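Local coordinates for putative oxidoreductase (Bacteroides fragilis NCTC 9343, PDB 3FHL), which is probably an NAD(P)-dependent oxidoreductase of the Gfo/Idh/MocA family, pairing a nucleotide-binding Rossmann domain with a C-terminal alpha/beta domain, at residues V94-T99 against V121-R126; V147-T152 against P242-H247; G192-V197 against I335-A340. All coordinates share one frame; numbering follows the deposited sequence.

Contact 1. Residues V94-T99 against V121-R126; sequences VEKPFT and VYQNRR
Val94 and Val121 pair in parallel where two neighbouring strands of the Rossmann fold run out at their C-terminal ends, the two arms of the beta-alpha-beta unit made by strand 91-95, helix 102-115 and strand 119-122. Tyr122 N donates to Val94 O at 2.9 Å, nearly straight at the hydrogen (165°), and the same carbonyl takes a CA-H contact from Val121. Further along, a water links the two chain segments, accepting from Lys96 N and donating to Tyr122 O. A second bridges the side chains, taking a bond from Lys96 NZ at 2.9 Å and giving one to Gln123 OE1 at 2.6 Å. Lys96 NZ also bonds Ser181 on helix 180-191. Lys96 CG passes Val121 CG1 at 4.0 Å, the two side chains crossing at about a right angle; a bend at chi3 (60°) then turns the end of the lysine toward the second water. Glu95-Lys96-Pro97 matches the Glu-Lys-Pro motif of the Gfo/Idh/MocA family, whose lysine acts in catalysis in several relatives; the peptide before Pro97 is cis. Glu95 and Tyr122 lie side by side on the other face of the sheet, where Glu95 OE2 bonds His21. After the cis-proline, Phe98 lays a ring face against Val121 CG2, which sits 4.0 Å from the ring centroid and 27° off its normal.

Contact 2. Residues V147-T152 against P242-H247; sequences VEYEST and PRFALH
His247 O is gripped by two backbone donors, Val147 N at 2.8 Å and Glu148 N at 3.1 Å, the first lying in the carbonyl plane and the second tilted a little from it. Two residues facing one make a classic beta bulge, set in the antiparallel pairing of strands 146-154 and 244-248 within the mixed sheet of the C-terminal domain. From there the register is regular: Glu148 with His247 and Glu150 with Ala245 are hydrogen-bonded pairs, while Tyr149 with Leu246 and Ser151 with Phe244 are non-hydrogen-bonded pairs. Thr152 N then bonds Arg243 O, and a water between Thr152 OG1 and Pro242 O continues the link.

The face with Tyr149, Ser151, Phe244 and Leu246 looks into the domain, against helices 129-139 and 180-191. Tyr149 and Phe244 lie side by side with their planes at 51°, and Tyr149 OH comes to the edge of the Phe244 ring, 3.3 Å from CE2. Tyr149 CD1 rests on Leu246 CG.

Glu148, Glu150 and His247 carry the other face, which meets the second subunit: both carboxylates form salt bridges with Lys232 of that subunit, which would probably stabilise Glu148 as an anion. Glu150 OE2 lies at the edge of the His247 imidazole, in its plane and 3.7 Å from CD2, while ND1 of His247 bonds Ser252 of the same chain and NE2 bonds Glu241 of the second subunit.

Arg243, bent at chi2 (75°), turns its guanidinium over toward strand 146-154. There Phe244 CZ lies over one face of the guanidinium, and Arg243 NH2 donates in the guanidinium plane to Ser151 OG at 2.9 Å, almost straight at 171°.

Contact 3. Residues G192-V197 against I335-A340; sequences GMPEAV and IRIIEA
Ile337, a bump on helix 328-347, fits its CD1 methyl against both Met193 and Pro194 where the chain enters strand 194-202. Pro194 and Ile337 reach toward each other tip to tip, Pro194 CD standing 3.7 Å from Ile337 CD1, with the CG corner of the proline ring also touching that methyl. Met193 comes from the flank. Bent at both chi2 (-77°) and chi3 (-78°), its thioether curls back, so that SD and CE pass along Ile337 in the opposite direction and Met193 CE closes to 3.7 Å from Ile337 CD1. The isoleucine methyl is thus seated in a hollow with the proline ring on one part of its wall and the methionine end on another. Leu218 of the adjacent strand and Ile184 and Ile188 of helix 180-191 also pack against Ile337.

Met193 CE extends a little further, to 4.0 Å from Arg336 NH1, where the long, extended arginine crosses it obliquely.

One helical turn on, the small side chain of Ala340 offers a shallow place for the branched Val197. Val197 CB and CG2 each come to 4.1 Å from Ala340 CB, while Val197 CG2 also approaches Ile337 CG2 at 4.2 Å. Ile337 and Ala340, three residues apart, therefore put a bump and a low spot side by side on the helix; Met193 and Pro194 receive the first and Val197 settles on the second. No hydrogen bond crosses the interface: it is apolar helix-on-sheet packing, typical of an alpha/beta layered domain such as this C-terminal one.

How the contacts relate
From the N terminus, contact 1 closes first: helix 102-115 fills most of the loop between its segments, completing a beta-alpha-beta unit at one border of the parallel Rossmann sheet. The chain then enters the C-terminal domain, where contacts 2 and 3 cross, their segments alternating as 147-152, 192-197, 242-247 and 335-340. Contact 2 joins neighbouring strands of the mixed sheet; contact 3 sets the late helix 328-347 against another strand of that sheet, and the centres of contacts 2 and 3 lie about 18 Å apart. Helices 180-191 and 328-347 both touch contact 1 too, so elements of the C-terminal domain pack against the end of the Rossmann sheet.

Contact 1. Residues V94-T99 against V121-R126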
loop_
_atom_site.group_PDB
_atom_site.type_symbol
_atom_site.label_atom_id
_atom_site.label_comp_id
_atom_site.label_asym_id
_atom_site.label_seq_id
_atom_site.Cartn_x
_atom_site.Cartn_y
_atom_site.Cartn_z
ATOM N N VAL C 94 -13.044 16.978 -25.132
ATOM C CA VAL C 94 -11.603 16.833 -25.344
ATOM C C VAL C 94 -11.072 15.597 -24.621
ATOM O O VAL C 94 -11.408 15.335 -23.462
ATOM C CB VAL C 94 -10.773 18.053 -24.873
ATOM C CG1 VAL C 94 -9.406 18.082 -25.583
ATOM C CG2 VAL C 94 -11.512 19.357 -25.113
ATOM N N GLU C 95 -10.247 14.842 -25.328
ATOM C CA GLU C 95 -9.482 13.773 -24.712
ATOM C C GLU C 95 -8.295 14.324 -23.955
ATOM O O GLU C 95 -7.768 15.392 -24.297
ATOM C CB GLU C 95 -8.986 12.815 -25.772
ATOM C CG GLU C 95 -9.982 11.739 -26.064
ATOM C CD GLU C 95 -9.341 10.501 -26.628
ATOM O OE1 GLU C 95 -8.347 10.623 -27.377
ATOM O OE2 GLU C 95 -9.850 9.394 -26.335
ATOM N N LYS C 96 -7.880 13.590 -22.925
ATOM C CA LYS C 96 -6.604 13.838 -22.253
ATOM C C LYS C 96 -5.455 13.587 -23.228
ATOM O O LYS C 96 -5.479 12.596 -23.964
ATOM C CB LYS C 96 -6.452 12.933 -21.035
ATOM C CG LYS C 96 -7.372 13.299 -19.878
ATOM C CD LYS C 96 -7.661 12.077 -19.014
ATOM C CE LYS C 96 -6.384 11.485 -18.427
ATOM N NZ LYS C 96 -6.675 10.227 -17.665
ATOM N N PRO C 97 -4.449 14.480 -23.240
ATOM C CA PRO C 97 -4.311 15.680 -22.403
ATOM C C PRO C 97 -5.182 16.839 -22.891
ATOM O O PRO C 97 -5.160 17.178 -24.079
ATOM C CB PRO C 97 -2.818 16.035 -22.523
ATOM C CG PRO C 97 -2.202 14.963 -23.399
ATOM C CD PRO C 97 -3.312 14.335 -24.157
ATOM N N PHE C 98 -5.962 17.399 -21.967
ATOM C CA PHE C 98 -6.866 18.523 -22.224
ATOM C C PHE C 98 -6.124 19.659 -22.927
ATOM O O PHE C 98 -6.455 20.006 -24.061
ATOM C CB PHE C 98 -7.502 18.966 -20.891
ATOM C CG PHE C 98 -8.385 20.199 -20.968
ATOM C CD1 PHE C 98 -9.215 20.448 -22.061
ATOM C CD2 PHE C 98 -8.415 21.089 -19.899
ATOM C CE1 PHE C 98 -10.016 21.583 -22.097
ATOM C CE2 PHE C 98 -9.223 22.212 -19.923
ATOM C CZ PHE C 98 -10.020 22.466 -21.020
ATOM N N THR C 99 -5.119 20.223 -22.260
ATOM C CA THR C 99 -4.270 21.250 -22.860
ATOM C C THR C 99 -2.824 21.014 -22.456
ATOM O O THR C 99 -2.549 20.231 -21.539
ATOM C CB THR C 99 -4.650 22.662 -22.399
ATOM O OG1 THR C 99 -4.772 22.679 -20.971
ATOM C CG2 THR C 99 -5.958 23.119 -23.022
ATOM N N VAL C 121 -14.150 16.952 -20.541
ATOM C CA VAL C 121 -12.947 16.148 -20.735
ATOM C C VAL C 121 -13.275 14.674 -20.511
ATOM O O VAL C 121 -13.886 14.317 -19.505
ATOM C CB VAL C 121 -11.745 16.642 -19.887
ATOM C CG1 VAL C 121 -10.566 15.662 -19.975
ATOM C CG2 VAL C 121 -11.275 17.999 -20.396
ATOM N N TYR C 122 -12.897 13.840 -21.478
ATOM C CA TYR C 122 -13.169 12.400 -21.450
ATOM C C TYR C 122 -12.377 11.685 -20.349
ATOM O O TYR C 122 -11.159 11.532 -20.447
ATOM C CB TYR C 122 -12.833 11.780 -22.805
ATOM C CG TYR C 122 -13.282 10.343 -22.956
ATOM C CD1 TYR C 122 -14.634 10.002 -22.887
ATOM C CD2 TYR C 122 -12.360 9.332 -23.197
ATOM C CE1 TYR C 122 -15.059 8.690 -23.041
ATOM C CE2 TYR C 122 -12.768 8.025 -23.352
ATOM C CZ TYR C 122 -14.118 7.710 -23.280
ATOM O OH TYR C 122 -14.519 6.409 -23.423
ATOM N N GLN C 123 -13.080 11.256 -19.308
ATOM C CA GLN C 123 -12.482 10.458 -18.234
ATOM C C GLN C 123 -13.347 9.224 -18.032
ATOM O O GLN C 123 -14.255 9.209 -17.201
ATOM C CB GLN C 123 -12.357 11.285 -16.940
ATOM C CG GLN C 123 -11.572 12.597 -17.111
ATOM C CD GLN C 123 -11.017 13.141 -15.814
ATOM O OE1 GLN C 123 -10.105 12.561 -15.233
ATOM N NE2 GLN C 123 -11.548 14.274 -15.364
ATOM N N ASN C 124 -13.061 8.175 -18.800
ATOM C CA ASN C 124 -13.958 7.031 -18.878
ATOM C C ASN C 124 -13.934 6.033 -17.728
ATOM O O ASN C 124 -14.868 5.237 -17.587
ATOM C CB ASN C 124 -13.758 6.275 -20.189
ATOM C CG ASN C 124 -12.344 5.766 -20.382
ATOM O OD1 ASN C 124 -11.429 6.062 -19.624
ATOM N ND2 ASN C 124 -12.160 5.004 -21.430
ATOM N N ARG C 125 -12.885 6.071 -16.909
ATOM C CA ARG C 125 -12.756 5.086 -15.838
ATOM C C ARG C 125 -13.692 5.342 -14.668
ATOM O O ARG C 125 -13.785 4.532 -13.744
ATOM C CB ARG C 125 -11.296 4.895 -15.417
ATOM C CG ARG C 125 -10.482 4.158 -16.504
ATOM C CD ARG C 125 -9.192 3.595 -15.954
ATOM N NE ARG C 125 -8.372 2.958 -16.986
ATOM C CZ ARG C 125 -8.493 1.691 -17.382
ATOM N NH1 ARG C 125 -9.422 0.892 -16.851
ATOM N NH2 ARG C 125 -7.683 1.226 -18.325
ATOM N N ARG C 126 -14.446 6.438 -14.754
ATOM C CA ARG C 126 -15.596 6.642 -13.883
ATOM C C ARG C 126 -16.698 5.618 -14.183
ATOM O O ARG C 126 -17.579 5.387 -13.360
ATOM C CB ARG C 126 -16.144 8.051 -14.061
ATOM C CG ARG C 126 -15.156 9.133 -13.704
ATOM C CD ARG C 126 -15.861 10.440 -13.528
ATOM N NE ARG C 126 -14.962 11.587 -13.480
ATOM C CZ ARG C 126 -15.393 12.841 -13.416
ATOM N NH1 ARG C 126 -14.537 13.850 -13.362
ATOM N NH2 ARG C 126 -16.695 13.084 -13.397
HETATM O O HOH W 1 -9.236 11.239 -22.284
HETATM O O HOH W 2 -8.981 10.292 -15.979
#

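Contact 2. Residues V147-T152 against P242-H247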
loop_
_atom_site.group_PDB
_atom_site.type_symbol
_atom_site.label_atom_id
_atom_site.label_comp_id
_atom_site.label_asym_id
_atom_site.label_seq_id
_atom_site.Cartn_x
_atom_site.Cartn_y
_atom_site.Cartn_z
ATOM N N VAL C 147 -13.814 4.009 6.470
ATOM C CA VAL C 147 -12.628 4.585 7.117
ATOM C C VAL C 147 -11.382 4.587 6.238
ATOM O O VAL C 147 -10.470 5.388 6.461
ATOM C CB VAL C 147 -12.331 3.934 8.503
ATOM C CG1 VAL C 147 -13.549 4.006 9.413
ATOM C CG2 VAL C 147 -11.863 2.476 8.359
ATOM N N GLU C 148 -11.336 3.714 5.230
ATOM C CA GLU C 148 -10.146 3.615 4.394
ATOM C C GLU C 148 -10.474 3.221 2.962
ATOM O O GLU C 148 -11.323 2.371 2.736
ATOM C CB GLU C 148 -9.132 2.618 4.998
ATOM C CG GLU C 148 -7.853 2.466 4.163
ATOM C CD GLU C 148 -6.694 1.801 4.900
ATOM O OE1 GLU C 148 -6.948 0.898 5.733
ATOM O OE2 GLU C 148 -5.530 2.183 4.617
ATOM N N TYR C 149 -9.772 3.842 2.016
ATOM C CA TYR C 149 -9.976 3.629 0.592
ATOM C C TYR C 149 -8.606 3.474 -0.031
ATOM O O TYR C 149 -7.773 4.390 0.031
ATOM C CB TYR C 149 -10.666 4.874 0.009
ATOM C CG TYR C 149 -10.828 4.940 -1.498
ATOM C CD1 TYR C 149 -11.943 4.362 -2.121
ATOM C CD2 TYR C 149 -9.900 5.620 -2.290
ATOM C CE1 TYR C 149 -12.123 4.463 -3.487
ATOM C CE2 TYR C 149 -10.058 5.721 -3.662
ATOM C CZ TYR C 149 -11.181 5.147 -4.256
ATOM O OH TYR C 149 -11.342 5.238 -5.609
ATOM N N GLU C 150 -8.382 2.315 -0.634
ATOM C CA GLU C 150 -7.143 2.030 -1.348
ATOM C C GLU C 150 -7.464 1.686 -2.773
ATOM O O GLU C 150 -8.333 0.849 -3.036
ATOM C CB GLU C 150 -6.413 0.853 -0.711
ATOM C CG GLU C 150 -5.976 1.130 0.731
ATOM C CD GLU C 150 -5.684 -0.132 1.509
ATOM O OE1 GLU C 150 -4.932 -1.004 1.017
ATOM O OE2 GLU C 150 -6.211 -0.249 2.625
ATOM N N SER C 151 -6.750 2.306 -3.697
ATOM C CA SER C 151 -7.009 2.086 -5.110
ATOM C C SER C 151 -5.658 1.940 -5.806
ATOM O O SER C 151 -4.810 2.821 -5.720
ATOM C CB SER C 151 -7.842 3.266 -5.668
ATOM O OG SER C 151 -7.891 3.282 -7.086
ATOM N N THR C 152 -5.456 0.819 -6.494
ATOM C CA THR C 152 -4.161 0.482 -7.058
ATOM C C THR C 152 -4.263 -0.105 -8.454
ATOM O O THR C 152 -5.102 -0.970 -8.682
ATOM C CB THR C 152 -3.449 -0.604 -6.180
ATOM O OG1 THR C 152 -3.340 -0.138 -4.837
ATOM C CG2 THR C 152 -2.046 -0.997 -6.728
ATOM N N PRO C 242 -4.711 -5.637 -4.609
ATOM C CA PRO C 242 -6.093 -5.402 -5.026
ATOM C C PRO C 242 -6.247 -4.115 -5.829
ATOM O O PRO C 242 -5.526 -3.144 -5.583
ATOM C CB PRO C 242 -6.838 -5.249 -3.702
ATOM C CG PRO C 242 -5.988 -6.010 -2.708
ATOM C CD PRO C 242 -4.593 -5.770 -3.142
ATOM N N ARG C 243 -7.171 -4.129 -6.786
ATOM C CA ARG C 243 -7.578 -2.934 -7.504
ATOM C C ARG C 243 -8.229 -1.962 -6.517
ATOM O O ARG C 243 -7.925 -0.775 -6.519
ATOM C CB ARG C 243 -8.549 -3.303 -8.643
ATOM C CG ARG C 243 -9.193 -2.101 -9.362
ATOM C CD ARG C 243 -8.244 -1.370 -10.310
ATOM N NE ARG C 243 -8.801 -0.081 -10.724
ATOM C CZ ARG C 243 -8.709 1.041 -10.014
ATOM N NH1 ARG C 243 -9.249 2.164 -10.471
ATOM N NH2 ARG C 243 -8.080 1.044 -8.848
ATOM N N PHE C 244 -9.101 -2.491 -5.667
ATOM C CA PHE C 244 -9.688 -1.712 -4.583
ATOM C C PHE C 244 -9.647 -2.496 -3.293
ATOM O O PHE C 244 -9.891 -3.708 -3.278
ATOM C CB PHE C 244 -11.149 -1.345 -4.871
ATOM C CG PHE C 244 -11.322 -0.240 -5.889
ATOM C CD1 PHE C 244 -11.784 -0.530 -7.172
ATOM C CD2 PHE C 244 -11.029 1.089 -5.567
ATOM C CE1 PHE C 244 -11.945 0.501 -8.131
ATOM C CE2 PHE C 244 -11.185 2.105 -6.512
ATOM C CZ PHE C 244 -11.643 1.817 -7.790
ATOM N N ALA C 245 -9.351 -1.801 -2.202
ATOM C CA ALA C 245 -9.589 -2.362 -0.880
ATOM C C ALA C 245 -10.197 -1.245 -0.073
ATOM O O ALA C 245 -9.579 -0.206 0.107
ATOM C CB ALA C 245 -8.289 -2.853 -0.230
ATOM N N LEU C 246 -11.426 -1.457 0.375
ATOM C CA LEU C 246 -12.117 -0.468 1.187
ATOM C C LEU C 246 -12.415 -1.089 2.526
ATOM O O LEU C 246 -12.724 -2.266 2.593
ATOM C CB LEU C 246 -13.421 -0.028 0.506
ATOM C CG LEU C 246 -13.294 1.040 -0.591
ATOM C CD1 LEU C 246 -12.728 0.476 -1.859
ATOM C CD2 LEU C 246 -14.670 1.622 -0.873
ATOM N N HIS C 247 -12.328 -0.288 3.584
ATOM C CA HIS C 247 -12.562 -0.795 4.928
ATOM C C HIS C 247 -13.504 0.153 5.618
ATOM O O HIS C 247 -13.334 1.361 5.535
ATOM C CB HIS C 247 -11.231 -0.908 5.720
ATOM C CG HIS C 247 -10.263 -1.900 5.134
ATOM N ND1 HIS C 247 -10.532 -3.248 5.067
ATOM C CD2 HIS C 247 -9.046 -1.731 4.568
ATOM C CE1 HIS C 247 -9.529 -3.868 4.472
ATOM N NE2 HIS C 247 -8.607 -2.971 4.167
HETATM O O HOH W 3 -5.532 -1.340 -3.460
#

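Contact 3. Residues G192-V197 against I335-A340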
loop_
_atom_site.group_PDB
_atom_site.type_symbol
_atom_site.label_atom_id
_atom_site.label_comp_id
_atom_site.label_asym_id
_atom_site.label_seq_id
_atom_site.Cartn_x
_atom_site.Cartn_y
_atom_site.Cartn_z
ATOM N N GLY C 192 -13.756 14.406 -2.580
ATOM C CA GLY C 192 -13.391 15.826 -2.679
ATOM C C GLY C 192 -11.893 16.064 -2.729
ATOM O O GLY C 192 -11.093 15.121 -2.715
ATOM N N MET C 193 -11.509 17.333 -2.800
ATOM C CA MET C 193 -10.105 17.721 -2.809
ATOM C C MET C 193 -9.466 17.628 -1.415
ATOM O O MET C 193 -10.091 18.001 -0.413
ATOM C CB MET C 193 -9.923 19.117 -3.430
ATOM C CG MET C 193 -10.227 19.163 -4.933
ATOM S SD MET C 193 -8.969 18.493 -6.040
ATOM C CE MET C 193 -7.757 19.818 -6.072
ATOM N N PRO C 194 -8.222 17.112 -1.346
ATOM C CA PRO C 194 -7.533 16.983 -0.061
ATOM C C PRO C 194 -6.932 18.308 0.445
ATOM O O PRO C 194 -6.668 19.220 -0.342
ATOM C CB PRO C 194 -6.421 15.982 -0.380
ATOM C CG PRO C 194 -6.095 16.248 -1.789
ATOM C CD PRO C 194 -7.387 16.617 -2.457
ATOM N N GLU C 195 -6.700 18.404 1.746
ATOM C CA GLU C 195 -5.931 19.526 2.288
ATOM C C GLU C 195 -4.455 19.449 1.921
ATOM O O GLU C 195 -3.808 20.477 1.694
ATOM C CB GLU C 195 -6.063 19.572 3.804
ATOM C CG GLU C 195 -7.460 19.858 4.289
ATOM C CD GLU C 195 -7.560 19.782 5.794
ATOM O OE1 GLU C 195 -6.510 19.875 6.463
ATOM O OE2 GLU C 195 -8.685 19.628 6.308
ATOM N N ALA C 196 -3.916 18.230 1.862
ATOM C CA ALA C 196 -2.492 18.043 1.600
ATOM C C ALA C 196 -2.214 16.771 0.791
ATOM O O ALA C 196 -3.077 15.903 0.669
ATOM C CB ALA C 196 -1.708 18.036 2.929
ATOM N N VAL C 197 -1.018 16.681 0.224
ATOM C CA VAL C 197 -0.615 15.511 -0.572
ATOM C C VAL C 197 0.768 15.002 -0.135
ATOM O O VAL C 197 1.710 15.779 -0.011
ATOM C CB VAL C 197 -0.598 15.828 -2.093
ATOM C CG1 VAL C 197 0.048 14.674 -2.914
ATOM C CG2 VAL C 197 -2.027 16.105 -2.621
ATOM N N ILE C 335 -4.905 17.477 -12.324
ATOM C CA ILE C 335 -3.546 17.929 -12.652
ATOM C C ILE C 335 -2.892 18.684 -11.496
ATOM O O ILE C 335 -1.684 18.563 -11.290
ATOM C CB ILE C 335 -3.512 18.749 -13.973
ATOM C CG1 ILE C 335 -3.653 17.808 -15.171
ATOM C CG2 ILE C 335 -2.218 19.577 -14.118
ATOM C CD1 ILE C 335 -3.948 18.523 -16.483
ATOM N N ARG C 336 -3.687 19.430 -10.733
ATOM C CA ARG C 336 -3.190 20.092 -9.543
ATOM C C ARG C 336 -2.653 19.064 -8.535
ATOM O O ARG C 336 -1.554 19.240 -7.994
ATOM C CB ARG C 336 -4.288 20.930 -8.890
ATOM C CG ARG C 336 -3.837 21.698 -7.658
ATOM C CD ARG C 336 -4.916 22.671 -7.219
ATOM N NE ARG C 336 -4.564 23.413 -6.012
ATOM C CZ ARG C 336 -5.455 23.879 -5.140
ATOM N NH1 ARG C 336 -6.754 23.667 -5.334
ATOM N NH2 ARG C 336 -5.051 24.545 -4.066
ATOM N N ILE C 337 -3.431 18.002 -8.301
ATOM C CA ILE C 337 -2.999 16.884 -7.452
ATOM C C ILE C 337 -1.740 16.186 -7.988
ATOM O O ILE C 337 -0.814 15.915 -7.218
ATOM C CB ILE C 337 -4.144 15.861 -7.205
ATOM C CG1 ILE C 337 -5.384 16.557 -6.641
ATOM C CG2 ILE C 337 -3.699 14.728 -6.256
ATOM C CD1 ILE C 337 -5.145 17.275 -5.347
ATOM N N ILE C 338 -1.697 15.924 -9.294
ATOM C CA ILE C 338 -0.524 15.314 -9.935
ATOM C C ILE C 338 0.733 16.180 -9.737
ATOM O O ILE C 338 1.794 15.676 -9.382
ATOM C CB ILE C 338 -0.757 15.067 -11.432
ATOM C CG1 ILE C 338 -1.746 13.914 -11.642
ATOM C CG2 ILE C 338 0.561 14.758 -12.152
ATOM C CD1 ILE C 338 -2.100 13.653 -13.111
ATOM N N GLU C 339 0.592 17.487 -9.939
ATOM C CA GLU C 339 1.701 18.410 -9.750
ATOM C C GLU C 339 2.143 18.443 -8.292
ATOM O O GLU C 339 3.337 18.492 -8.019
ATOM C CB GLU C 339 1.343 19.805 -10.276
ATOM C CG GLU C 339 1.331 19.864 -11.816
ATOM C CD GLU C 339 0.834 21.199 -12.374
ATOM O OE1 GLU C 339 0.337 22.051 -11.599
ATOM O OE2 GLU C 339 0.938 21.391 -13.603
ATOM N N ALA C 340 1.183 18.385 -7.367
ATOM C CA ALA C 340 1.498 18.314 -5.934
ATOM C C ALA C 340 2.224 17.026 -5.553
ATOM O O ALA C 340 3.109 17.046 -4.704
ATOM C CB ALA C 340 0.264 18.487 -5.102
#